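Local coordinates for protein glutamine cyclotransferase (Zymomonas mobilis, PDB 3NOL) that catalyses the cyclisation of N-terminal glutamine residues to pyroglutamate, as a calcium-containing beta-propeller glutaminyl cyclase, at residues K42-G47 with P223-N228; V195-D198 with K203-G206. One frame throughout, in Å; residues are numbered along the deposited sequence.

Contact 1: residues K42-G47 with P223-N228; sequences KAFTEG and PIDVLN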
loop_
_atom_site.group_PDB
_atom_site.type_symbol
_atom_site.label_atom_id
_atom_site.label_comp_id
_atom_site.label_asym_id
_atom_site.label_seq_id
_atom_site.Cartn_x
_atom_site.Cartn_y
_atom_site.Cartn_z
ATOM N N LYS A 42 -3.584 -16.839 0.528
ATOM C CA LYS A 42 -2.646 -17.035 1.620
ATOM C C LYS A 42 -1.734 -15.812 1.825
ATOM O O LYS A 42 -0.877 -15.804 2.712
ATOM C CB LYS A 42 -1.823 -18.326 1.395
ATOM C CG LYS A 42 -2.674 -19.605 1.492
ATOM C CD LYS A 42 -1.808 -20.855 1.522
ATOM C CE LYS A 42 -2.647 -22.097 1.773
ATOM N NZ LYS A 42 -3.671 -22.308 0.713
ATOM N N ALA A 43 -1.941 -14.771 1.017
ATOM C CA ALA A 43 -1.056 -13.613 1.004
ATOM C C ALA A 43 -1.578 -12.522 1.929
ATOM O O ALA A 43 -2.572 -11.842 1.592
ATOM C CB ALA A 43 -0.898 -13.056 -0.440
ATOM N N PHE A 44 -0.876 -12.334 3.049
ATOM C CA PHE A 44 -1.131 -11.199 3.959
ATOM C C PHE A 44 -0.500 -9.922 3.404
ATOM O O PHE A 44 0.646 -9.577 3.739
ATOM C CB PHE A 44 -0.562 -11.456 5.362
ATOM C CG PHE A 44 -1.268 -12.548 6.129
ATOM C CD1 PHE A 44 -0.787 -13.864 6.091
ATOM C CD2 PHE A 44 -2.389 -12.247 6.921
ATOM C CE1 PHE A 44 -1.420 -14.881 6.850
ATOM C CE2 PHE A 44 -3.049 -13.260 7.654
ATOM C CZ PHE A 44 -2.558 -14.570 7.623
ATOM N N THR A 45 -1.231 -9.236 2.543
ATOM C CA THR A 45 -0.698 -8.058 1.862
ATOM C C THR A 45 -0.262 -6.953 2.829
ATOM O O THR A 45 -1.087 -6.481 3.638
ATOM C CB THR A 45 -1.781 -7.493 0.902
ATOM O OG1 THR A 45 -2.191 -8.535 0.005
ATOM C CG2 THR A 45 -1.231 -6.322 0.116
ATOM N N GLU A 46 1.019 -6.545 2.755
ATOM C CA GLU A 46 1.552 -5.441 3.588
ATOM C C GLU A 46 2.134 -4.245 2.788
ATOM O O GLU A 46 2.489 -3.193 3.355
ATOM C CB GLU A 46 2.631 -5.951 4.543
ATOM C CG GLU A 46 2.215 -7.101 5.478
ATOM C CD GLU A 46 1.159 -6.693 6.506
ATOM O OE1 GLU A 46 0.740 -5.516 6.532
ATOM O OE2 GLU A 46 0.754 -7.557 7.326
ATOM N N GLY A 47 2.251 -4.437 1.481
ATOM C CA GLY A 47 2.794 -3.422 0.576
ATOM C C GLY A 47 2.375 -3.834 -0.820
ATOM O O GLY A 47 2.306 -5.034 -1.126
ATOM N N PRO A 223 -9.250 -18.669 6.810
ATOM C CA PRO A 223 -9.605 -17.338 7.277
ATOM C C PRO A 223 -9.494 -16.261 6.201
ATOM O O PRO A 223 -8.918 -16.499 5.136
ATOM C CB PRO A 223 -8.555 -17.069 8.354
ATOM C CG PRO A 223 -7.384 -17.808 7.906
ATOM C CD PRO A 223 -7.889 -19.051 7.236
ATOM N N ILE A 224 -10.044 -15.089 6.498
ATOM C CA ILE A 224 -9.840 -13.895 5.663
ATOM C C ILE A 224 -9.538 -12.711 6.592
ATOM O O ILE A 224 -9.936 -12.717 7.756
ATOM C CB ILE A 224 -11.040 -13.621 4.733
ATOM C CG1 ILE A 224 -10.666 -12.601 3.629
ATOM C CG2 ILE A 224 -12.267 -13.152 5.544
ATOM C CD1 ILE A 224 -11.658 -12.556 2.485
ATOM N N ASP A 225 -8.811 -11.718 6.085
ATOM C CA ASP A 225 -8.290 -10.634 6.917
ATOM C C ASP A 225 -8.722 -9.278 6.262
ATOM O O ASP A 225 -9.687 -9.231 5.444
ATOM C CB ASP A 225 -6.764 -10.836 7.083
ATOM C CG ASP A 225 -6.160 -10.142 8.303
ATOM O OD1 ASP A 225 -6.196 -8.914 8.411
ATOM O OD2 ASP A 225 -5.555 -10.837 9.145
ATOM N N VAL A 226 -8.039 -8.195 6.624
ATOM C CA VAL A 226 -8.577 -6.849 6.364
ATOM C C VAL A 226 -8.220 -6.253 5.010
ATOM O O VAL A 226 -7.218 -6.619 4.393
ATOM C CB VAL A 226 -8.173 -5.814 7.476
ATOM C CG1 VAL A 226 -8.679 -6.251 8.826
ATOM C CG2 VAL A 226 -6.689 -5.604 7.519
ATOM N N LEU A 227 -9.062 -5.321 4.570
ATOM C CA LEU A 227 -8.743 -4.466 3.425
ATOM C C LEU A 227 -7.366 -3.814 3.644
ATOM O O LEU A 227 -7.104 -3.249 4.688
ATOM C CB LEU A 227 -9.823 -3.379 3.265
ATOM C CG LEU A 227 -9.610 -2.415 2.094
ATOM C CD1 LEU A 227 -9.925 -3.146 0.766
ATOM C CD2 LEU A 227 -10.468 -1.172 2.218
ATOM N N ASN A 228 -6.487 -3.903 2.644
ATOM C CA ASN A 228 -5.136 -3.331 2.751
ATOM C C ASN A 228 -4.396 -3.559 1.456
ATOM O O ASN A 228 -4.193 -4.716 1.043
ATOM C CB ASN A 228 -4.294 -3.930 3.908
ATOM C CG ASN A 228 -3.051 -3.080 4.210
ATOM O OD1 ASN A 228 -3.164 -1.868 4.530
ATOM N ND2 ASN A 228 -1.854 -3.686 4.066
HETATM O O HOH W 1 0.446 -1.752 4.491
#
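Asn228 swings CG round to the side opposite its backbone N (chi1 -166°), which carries ND2 to Thr45 O, while Phe44, with CG opposite its carbonyl carbon (chi1 -68°), brings the CE2 edge of its ring near Asp225. The pairs join two blades of the beta-propeller where strands 44-51 and 227-233 begin. Asn228 ND2 donates to Thr45 O at 2.9 Å, with an N-H...O angle of 159°. Thr45 O lies almost in the amide plane, while the donor stands above the carbonyl plane. Asn228 OD1 is also held, accepting from Glu176 N; Glu176 belongs to the calcium site, which makes Asn228 a probable second-shell link to the metal. Thr45 CG2 rests 3.5 Å from Asn228 O, and its OG1 bonds to Glu57. Glu46 OE2 forms a salt bridge with Lys244, and OE1 bonds a glycerol probably from the crystallisation liquor, which may mark a pocket. Asp225 OD2 lies at the edge of the Phe44 ring, near its plane, 3.8 Å from CE2, and Val226 N holds Asp225 OD1. A water bridges the blades as well, donating to Glu46 O at 2.7 Å and accepting from Asn228 ND2 at 3.0 Å.

Contact 2: residues V195-D198 with K203-G206; sequences VRID and KVTG
Arg196 and Gly206 pair through Arg196 N and Gly206 O, 2.8 Å apart and nearly straight at the hydrogen (169°). Thr205 N returns a bond to Arg196 O, and beyond it Asp198 N reaches Lys203 O at 2.9 Å, so three backbone bonds close this antiparallel beta hairpin. Thr205 and Gly206 both face Arg196, a classic beta bulge that shifts the register by one before the non-hydrogen-bonded pair of Ile197 and Val204. The same Arg196 O also receives a CA-H...O contact from Val204 CA at 3.4 Å. Arg196 lays CB and CG along the Gly206 carbonyl, CB being 3.6 Å from Gly206 O; its guanidinium then turns to Glu183 and to a cation-pi contact with Tyr29. Near the turn, Asp198 CB meets Thr205 CG2 at 3.8 Å, while the Asp198 carboxylate accepts from Glu200 N. The apolar side is carried by Val204: with CG1 opposite its backbone N (chi1 169°), it sets both methyls near Val195 CB, CG2 being 3.9 Å from that atom and 4.3 Å from Ile197 CG1. An alanine here would lack both methyls and would probably open a gap beside Val195 and Ile197. Val195 and Ile197 bond through their backbones to strand 183-188, and Val204 bonds likewise to Thr165. Val164 touches both Ile197 and Val204, so these two side chains pack against strand 158-166 of a different sheet, while strand 183-188 pairs with the other edge of strand 193-197.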
loop_
_atom_site.group_PDB
_atom_site.type_symbol
_atom_site.label_atom_id
_atom_site.label_comp_id
_atom_site.label_asym_id
_atom_site.label_seq_id
_atom_site.Cartn_x
_atom_site.Cartn_y
_atom_site.Cartn_z
ATOM N N VAL A 195 -8.888 6.691 2.824
ATOM C CA VAL A 195 -8.950 8.160 2.879
ATOM C C VAL A 195 -8.059 8.784 1.824
ATOM O O VAL A 195 -6.999 8.260 1.481
ATOM C CB VAL A 195 -8.643 8.743 4.273
ATOM C CG1 VAL A 195 -9.737 8.318 5.287
ATOM C CG2 VAL A 195 -7.242 8.365 4.743
ATOM N N ARG A 196 -8.539 9.904 1.304
ATOM C CA ARG A 196 -7.805 10.707 0.337
ATOM C C ARG A 196 -7.287 11.920 1.115
ATOM O O ARG A 196 -8.079 12.661 1.693
ATOM C CB ARG A 196 -8.743 11.141 -0.804
ATOM C CG ARG A 196 -9.431 9.966 -1.500
ATOM C CD ARG A 196 -10.516 10.412 -2.478
ATOM N NE ARG A 196 -9.921 11.055 -3.644
ATOM C CZ ARG A 196 -10.491 11.118 -4.847
ATOM N NH1 ARG A 196 -9.841 11.711 -5.839
ATOM N NH2 ARG A 196 -11.677 10.553 -5.073
ATOM N N ILE A 197 -5.967 12.094 1.125
ATOM C CA ILE A 197 -5.302 13.079 1.965
ATOM C C ILE A 197 -4.642 14.182 1.132
ATOM O O ILE A 197 -3.890 13.894 0.173
ATOM C CB ILE A 197 -4.231 12.397 2.878
ATOM C CG1 ILE A 197 -4.885 11.347 3.792
ATOM C CG2 ILE A 197 -3.518 13.436 3.704
ATOM C CD1 ILE A 197 -3.879 10.343 4.405
ATOM N N ASP A 198 -4.934 15.432 1.499
ATOM C CA ASP A 198 -4.285 16.595 0.887
ATOM C C ASP A 198 -2.827 16.642 1.380
ATOM O O ASP A 198 -2.583 16.845 2.554
ATOM C CB ASP A 198 -5.053 17.868 1.294
ATOM C CG ASP A 198 -4.495 19.144 0.658
ATOM O OD1 ASP A 198 -3.312 19.177 0.250
ATOM O OD2 ASP A 198 -5.273 20.117 0.572
ATOM N N LYS A 203 -5.017 17.124 5.757
ATOM C CA LYS A 203 -6.462 16.962 5.905
ATOM C C LYS A 203 -7.050 15.930 4.943
ATOM O O LYS A 203 -6.711 15.886 3.748
ATOM C CB LYS A 203 -7.186 18.316 5.714
ATOM C CG LYS A 203 -6.790 19.369 6.737
ATOM C CD LYS A 203 -7.534 20.690 6.465
ATOM C CE LYS A 203 -6.976 21.827 7.303
ATOM N NZ LYS A 203 -7.418 21.678 8.720
ATOM N N VAL A 204 -7.927 15.084 5.475
ATOM C CA VAL A 204 -8.692 14.162 4.647
ATOM C C VAL A 204 -9.708 14.987 3.824
ATOM O O VAL A 204 -10.496 15.746 4.378
ATOM C CB VAL A 204 -9.386 13.074 5.510
ATOM C CG1 VAL A 204 -10.390 12.279 4.699
ATOM C CG2 VAL A 204 -8.323 12.150 6.182
ATOM N N THR A 205 -9.640 14.849 2.505
ATOM C CA THR A 205 -10.538 15.562 1.606
ATOM C C THR A 205 -11.577 14.662 0.945
ATOM O O THR A 205 -12.422 15.151 0.192
ATOM C CB THR A 205 -9.745 16.306 0.531
ATOM O OG1 THR A 205 -8.967 15.357 -0.197
ATOM C CG2 THR A 205 -8.820 17.358 1.192
ATOM N N GLY A 206 -11.499 13.359 1.202
ATOM C CA GLY A 206 -12.475 12.420 0.678
ATOM C C GLY A 206 -12.302 11.051 1.299
ATOM O O GLY A 206 -11.205 10.703 1.797
#

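How the contacts relate
Both contacts reach the same mixed sheet, but contact 1 also involves the sheet of strand 44-51 and is buried, whereas contact 2 lies within one sheet and is partly buried. The centre of contact 1 lies about 11 Å from that of the chain, against about 16 Å for contact 2. Their own centres are about 23 Å apart and their nearest atoms about 8 Å, without touching. Contact 1 joins segments far apart in sequence; contact 2, a short hairpin, is nested within the chain loop that contact 1 closes. The chemistry follows: contact 1 buries 196 Å² and depends on a side-chain amide and a water between blades, whereas contact 2 buries 350 Å² through backbone pairing and valine packing.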